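PDB 2C0R: phosphoserine aminotransferase from Bacillus circulans, which catalyses the pyridoxal-phosphate-dependent transamination that interconverts 3-phosphohydroxypyruvate and phosphoserine in serine biosynthesis, and serves pyridoxine biosynthesis with a related substrate. Local coordinates for residues 298-303 with 336-341; 308-313 with 332-337. The protein carries 1 engineered substitution. All coordinates share one frame; numbering follows the deposited sequence.

Interaction 1: residues 298-303 with 336-341; sequences MNITFR and ASIYNA
One amide nitrogen, N299 ND2, grips two hydroxyls of the other segment. It donates to S337 OG at 2.9 Å and to Y339 OH at 3.0 Å. Both acceptors lie close to the amide plane. The bond to Y339 is nearly straight (174°), the one to S337 more bent. The amide stands 77° to the tyrosine ring. N299 OD1 accepts from N151 ND2, and Y339 OH also bonds A10 O, so the buried polar ends are satisfied. N151 belongs to the pyridoxal phosphate pocket, and Y339 lies beside K197, the cofactor-attachment lysine, not attached here. Through N151 and T153, N299 probably acts as a second-shell residue. With an alanine here, N151 would probably lose this acceptor, and the hydroxyls of S337 and Y339 their shared donor.

The backbones pair antiparallel. I300 and A336 form a hydrogen-bonded pair, with I300 N to A336 O and A336 N to I300 O both 2.9 Å. I338 N extends the pairing to M298 O at 2.7 Å. M298 bends at chi2 and chi3, which brings SD to the ring edge of Y339, 3.8 Å from CD2, a Met-aromatic contact. With CG1 placed between the backbone N and carbonyl carbon (chi1 50°), I338 CD1 comes to 3.5 Å from I300 CD1, a tight carbon pair.

The pair belongs to the antiparallel sheet of strands 287-288, 299-303 and 334-337. I300 faces helix 260-280, which also sends K271 to I338 O and Y339 O. A336 and I338 pack on helix 344-361.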
loop_
_atom_site.group_PDB
_atom_site.type_symbol
_atom_site.label_atom_id
_atom_site.label_comp_id
_atom_site.label_asym_id
_atom_site.label_seq_id
_atom_site.Cartn_x
_atom_site.Cartn_y
_atom_site.Cartn_z
ATOM N N MET A 298 -16.713 3.446 -18.498
ATOM C CA MET A 298 -15.428 3.722 -17.868
ATOM C C MET A 298 -14.263 3.349 -18.778
ATOM O O MET A 298 -13.233 4.003 -18.735
ATOM C CB MET A 298 -15.280 2.918 -16.556
ATOM C CG MET A 298 -16.293 3.357 -15.487
ATOM S SD MET A 298 -15.744 4.818 -14.593
ATOM C CE MET A 298 -16.629 6.128 -15.448
ATOM N N ASN A 299 -14.376 2.248 -19.515
ATOM C CA ASN A 299 -13.285 1.796 -20.389
ATOM C C ASN A 299 -13.903 1.452 -21.748
ATOM O O ASN A 299 -14.590 0.448 -21.851
ATOM C CB ASN A 299 -12.499 0.580 -19.839
ATOM C CG ASN A 299 -12.072 0.780 -18.395
ATOM O OD1 ASN A 299 -12.783 0.404 -17.465
ATOM N ND2 ASN A 299 -10.886 1.365 -18.232
ATOM N N ILE A 300 -13.637 2.318 -22.718
ATOM C CA ILE A 300 -14.204 2.102 -24.046
ATOM C C ILE A 300 -13.190 1.442 -24.934
ATOM O O ILE A 300 -12.124 1.973 -25.213
ATOM C CB ILE A 300 -14.628 3.445 -24.622
ATOM C CG1 ILE A 300 -15.688 4.093 -23.735
ATOM C CG2 ILE A 300 -15.042 3.273 -26.070
ATOM C CD1 ILE A 300 -16.252 5.383 -24.310
ATOM N N THR A 301 -13.549 0.243 -25.379
ATOM C CA THR A 301 -12.575 -0.521 -26.166
ATOM C C THR A 301 -13.033 -0.567 -27.602
ATOM O O THR A 301 -14.222 -0.643 -27.928
ATOM C CB THR A 301 -12.409 -1.920 -25.571
ATOM O OG1 THR A 301 -13.735 -2.480 -25.433
ATOM C CG2 THR A 301 -11.780 -1.828 -24.170
ATOM N N PHE A 302 -12.038 -0.462 -28.485
ATOM C CA PHE A 302 -12.360 -0.478 -29.913
ATOM C C PHE A 302 -11.136 -0.918 -30.716
ATOM O O PHE A 302 -10.016 -0.971 -30.213
ATOM C CB PHE A 302 -12.895 0.887 -30.374
ATOM C CG PHE A 302 -11.990 2.088 -30.164
ATOM C CD1 PHE A 302 -11.372 2.646 -31.269
ATOM C CD2 PHE A 302 -11.760 2.629 -28.922
ATOM C CE1 PHE A 302 -10.552 3.751 -31.120
ATOM C CE2 PHE A 302 -10.943 3.743 -28.772
ATOM C CZ PHE A 302 -10.328 4.304 -29.888
ATOM N N ARG A 303 -11.439 -1.266 -31.989
ATOM C CA ARG A 303 -10.410 -1.813 -32.835
ATOM C C ARG A 303 -10.426 -1.104 -34.191
ATOM O O ARG A 303 -11.465 -0.579 -34.607
ATOM C CB ARG A 303 -10.634 -3.290 -33.154
ATOM C CG ARG A 303 -10.912 -4.271 -32.078
ATOM C CD ARG A 303 -11.068 -5.645 -32.711
ATOM N NE ARG A 303 -10.936 -6.718 -31.756
ATOM C CZ ARG A 303 -10.078 -7.086 -30.828
ATOM N NH1 ARG A 303 -8.970 -6.421 -30.533
ATOM N NH2 ARG A 303 -10.338 -8.195 -30.133
ATOM N N ALA A 336 -9.939 3.594 -24.359
ATOM C CA ALA A 336 -10.025 4.928 -23.817
ATOM C C ALA A 336 -10.640 4.805 -22.421
ATOM O O ALA A 336 -11.832 4.533 -22.339
ATOM C CB ALA A 336 -10.882 5.825 -24.697
ATOM N N SER A 337 -9.798 4.991 -21.414
ATOM C CA SER A 337 -10.295 4.933 -20.035
ATOM C C SER A 337 -10.724 6.319 -19.584
ATOM O O SER A 337 -9.929 7.265 -19.749
ATOM C CB SER A 337 -9.196 4.342 -19.147
ATOM O OG SER A 337 -8.906 3.008 -19.545
ATOM N N ILE A 338 -11.966 6.393 -19.112
ATOM C CA ILE A 338 -12.608 7.697 -18.984
ATOM C C ILE A 338 -13.273 7.827 -17.625
ATOM O O ILE A 338 -14.392 8.304 -17.442
ATOM C CB ILE A 338 -13.595 7.952 -20.136
ATOM C CG1 ILE A 338 -14.550 6.765 -20.322
ATOM C CG2 ILE A 338 -12.848 8.275 -21.426
ATOM C CD1 ILE A 338 -15.632 7.149 -21.366
ATOM N N TYR A 339 -12.486 7.372 -16.622
ATOM C CA TYR A 339 -12.874 7.472 -15.238
ATOM C C TYR A 339 -13.312 8.868 -14.844
ATOM O O TYR A 339 -13.088 9.798 -15.607
ATOM C CB TYR A 339 -11.659 7.108 -14.362
ATOM C CG TYR A 339 -11.140 5.735 -14.695
ATOM C CD1 TYR A 339 -9.838 5.540 -15.111
ATOM C CD2 TYR A 339 -11.954 4.624 -14.576
ATOM C CE1 TYR A 339 -9.342 4.305 -15.404
ATOM C CE2 TYR A 339 -11.481 3.349 -14.869
ATOM C CZ TYR A 339 -10.193 3.210 -15.293
ATOM O OH TYR A 339 -9.688 1.967 -15.577
ATOM N N ASN A 340 -13.934 8.980 -13.658
ATOM C CA ASN A 340 -14.541 10.245 -13.273
ATOM C C ASN A 340 -13.716 11.493 -13.547
ATOM O O ASN A 340 -14.248 12.462 -14.095
ATOM C CB ASN A 340 -14.850 10.369 -11.776
ATOM C CG ASN A 340 -15.901 9.406 -11.242
ATOM O OD1 ASN A 340 -16.623 8.751 -11.983
ATOM N ND2 ASN A 340 -15.961 9.292 -9.909
ATOM N N ALA A 341 -12.434 11.477 -13.204
ATOM C CA ALA A 341 -11.602 12.657 -13.287
ATOM C C ALA A 341 -11.098 12.924 -14.696
ATOM O O ALA A 341 -10.567 14.028 -14.900
ATOM C CB ALA A 341 -10.392 12.540 -12.357
#

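Interaction 2: residues 308-313 with 332-337; sequences ELEKEF and GGLRAS
E310 and F313, one turn apart on helix 307-319, both pack on L334, and E310 also reaches G333 just before it. The contact lies away from the cofactor site.

The polar part belongs to E310. Its CG is anti to the carbonyl carbon (chi1 -66°), and the chain is extended beyond it. This carries the carboxylate from the helix to the backbone of G333. E310 OE1 takes a weak hydrogen bond from G333 N at 3.2 Å, bent to 131° at the hydrogen. A water also accepts from G333 N, at 3.0 Å; its short approach to E310 OE1 is doubtful. G333 N thus faces both a carboxylate oxygen and a water. E310 OE2 accepts from L304 N, so the two oxygens serve different backbone sites. The bond to L304 N, with the weaker one to G333 N, probably limits how far the carboxylate can turn. It also packs on the glycine itself, with E310 OE2 3.5 Å from G333 CA. G332 and G333 both have positive phi, a backbone shape that suits glycine.

The apolar part is built on the fork of L334. L334 CD2 lies 3.7 Å from E310 CG, against the aliphatic stem. L334 CD1 lies 3.7 Å from F313 CD2 and approaches the ring obliquely. CG of F313 is anti to the backbone N (chi1 174°), which places the ring beside this methyl. The same ring makes edge-to-face contacts with F353 and F357 of helix 344-361.

L334 begins strand 334-337, which pairs with strand 299-303. The helix is packed against the small antiparallel sheet through L334, F313 and the stem of E310, with the E310 carboxylate meeting the backbone. This belongs to the small C-terminal alpha/beta domain of the fold-type I, class-V aminotransferases.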
loop_
_atom_site.group_PDB
_atom_site.type_symbol
_atom_site.label_atom_id
_atom_site.label_comp_id
_atom_site.label_asym_id
_atom_site.label_seq_id
_atom_site.Cartn_x
_atom_site.Cartn_y
_atom_site.Cartn_z
ATOM N N GLU A 308 -1.535 -3.303 -37.317
ATOM C CA GLU A 308 -0.575 -2.320 -37.831
ATOM C C GLU A 308 -1.232 -0.947 -37.754
ATOM O O GLU A 308 -0.612 0.031 -37.337
ATOM C CB GLU A 308 -0.121 -2.735 -39.230
ATOM C CG GLU A 308 0.310 -4.189 -39.331
ATOM C CD GLU A 308 -0.787 -5.228 -39.478
ATOM O OE1 GLU A 308 -1.456 -5.595 -38.479
ATOM O OE2 GLU A 308 -1.048 -5.723 -40.592
ATOM N N LEU A 309 -2.521 -0.843 -38.112
ATOM C CA LEU A 309 -3.187 0.451 -38.024
ATOM C C LEU A 309 -3.317 0.928 -36.585
ATOM O O LEU A 309 -3.175 2.136 -36.331
ATOM C CB LEU A 309 -4.585 0.345 -38.647
ATOM C CG LEU A 309 -4.747 0.637 -40.150
ATOM C CD1 LEU A 309 -6.155 0.272 -40.569
ATOM C CD2 LEU A 309 -4.399 2.098 -40.436
ATOM N N GLU A 310 -3.589 -0.037 -35.701
ATOM C CA GLU A 310 -3.714 0.289 -34.294
ATOM C C GLU A 310 -2.390 0.812 -33.748
ATOM O O GLU A 310 -2.384 1.795 -33.035
ATOM C CB GLU A 310 -4.135 -0.961 -33.479
ATOM C CG GLU A 310 -5.554 -1.331 -33.929
ATOM C CD GLU A 310 -6.067 -2.605 -33.290
ATOM O OE1 GLU A 310 -5.316 -3.412 -32.694
ATOM O OE2 GLU A 310 -7.273 -2.821 -33.362
ATOM N N LYS A 311 -1.270 0.168 -34.102
ATOM C CA LYS A 311 0.015 0.709 -33.677
ATOM C C LYS A 311 0.210 2.132 -34.193
ATOM O O LYS A 311 0.721 3.026 -33.505
ATOM C CB LYS A 311 1.111 -0.223 -34.201
ATOM C CG LYS A 311 2.316 0.496 -34.748
ATOM C CD LYS A 311 2.306 0.667 -36.275
ATOM C CE LYS A 311 3.343 1.748 -36.606
ATOM N NZ LYS A 311 3.357 2.766 -35.518
ATOM N N GLU A 312 -0.186 2.370 -35.438
ATOM C CA GLU A 312 -0.042 3.683 -36.054
ATOM C C GLU A 312 -0.887 4.711 -35.316
ATOM O O GLU A 312 -0.436 5.817 -35.042
ATOM C CB GLU A 312 -0.446 3.623 -37.529
ATOM C CG GLU A 312 -0.248 4.960 -38.218
ATOM C CD GLU A 312 1.209 5.154 -38.602
ATOM O OE1 GLU A 312 2.000 4.191 -38.482
ATOM O OE2 GLU A 312 1.553 6.276 -39.022
ATOM N N PHE A 313 -2.126 4.354 -34.980
ATOM C CA PHE A 313 -3.017 5.264 -34.270
ATOM C C PHE A 313 -2.359 5.624 -32.952
ATOM O O PHE A 313 -2.363 6.776 -32.523
ATOM C CB PHE A 313 -4.339 4.556 -34.049
ATOM C CG PHE A 313 -5.377 5.272 -33.215
ATOM C CD1 PHE A 313 -6.415 5.915 -33.867
ATOM C CD2 PHE A 313 -5.395 5.250 -31.834
ATOM C CE1 PHE A 313 -7.400 6.574 -33.184
ATOM C CE2 PHE A 313 -6.336 5.957 -31.128
ATOM C CZ PHE A 313 -7.363 6.605 -31.794
ATOM N N GLY A 332 -5.306 -6.523 -27.223
ATOM C CA GLY A 332 -5.018 -5.609 -28.321
ATOM C C GLY A 332 -6.064 -4.523 -28.460
ATOM O O GLY A 332 -6.765 -4.197 -27.508
ATOM N N GLY A 333 -6.182 -3.957 -29.657
ATOM C CA GLY A 333 -7.109 -2.866 -29.853
ATOM C C GLY A 333 -6.621 -1.642 -29.085
ATOM O O GLY A 333 -5.449 -1.489 -28.728
ATOM N N LEU A 334 -7.584 -0.763 -28.854
ATOM C CA LEU A 334 -7.471 0.492 -28.166
ATOM C C LEU A 334 -8.463 0.500 -27.010
ATOM O O LEU A 334 -9.466 -0.232 -26.997
ATOM C CB LEU A 334 -7.811 1.691 -29.063
ATOM C CG LEU A 334 -6.920 1.940 -30.280
ATOM C CD1 LEU A 334 -5.426 2.061 -29.954
ATOM C CD2 LEU A 334 -7.094 0.851 -31.331
ATOM N N ARG A 335 -8.116 1.324 -26.038
ATOM C CA ARG A 335 -8.951 1.431 -24.842
ATOM C C ARG A 335 -8.838 2.882 -24.356
ATOM O O ARG A 335 -7.738 3.301 -23.986
ATOM C CB ARG A 335 -8.491 0.490 -23.740
ATOM C CG ARG A 335 -9.286 0.676 -22.444
ATOM C CD ARG A 335 -8.972 -0.445 -21.443
ATOM N NE ARG A 335 -7.533 -0.520 -21.157
ATOM C CZ ARG A 335 -6.975 -1.223 -20.189
ATOM N NH1 ARG A 335 -7.713 -1.943 -19.330
ATOM N NH2 ARG A 335 -5.650 -1.224 -20.039
ATOM N N ALA A 336 -9.939 3.594 -24.359
ATOM C CA ALA A 336 -10.025 4.928 -23.817
ATOM C C ALA A 336 -10.640 4.805 -22.421
ATOM O O ALA A 336 -11.832 4.533 -22.339
ATOM C CB ALA A 336 -10.882 5.825 -24.697
ATOM N N SER A 337 -9.798 4.991 -21.414
ATOM C CA SER A 337 -10.295 4.933 -20.035
ATOM C C SER A 337 -10.724 6.319 -19.584
ATOM O O SER A 337 -9.929 7.265 -19.749
ATOM C CB SER A 337 -9.196 4.342 -19.147
ATOM O OG SER A 337 -8.906 3.008 -19.545
HETATM O O HOH W 1 -5.308 -5.770 -31.924
#

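In the fold
Strand 299-303 comes first in the chain. Helix 307-319 follows it closely, then a connection that includes strand 322-323 leads back to strand 334-337. Interaction 1 closes the wider loop, with 32 residues between its segments. Interaction 2 closes a shorter one, 18 residues, which lies entirely inside the first. Both end on the same strand and share A336 and S337. Their contact points differ: interaction 2 uses the start of the strand, interaction 1 its end and the residues just beyond. A probable hydrogen bond from L334 N to F302 O links them. Together they tie the helix and both strands into one unit, running from the molecule's periphery toward the cofactor pocket.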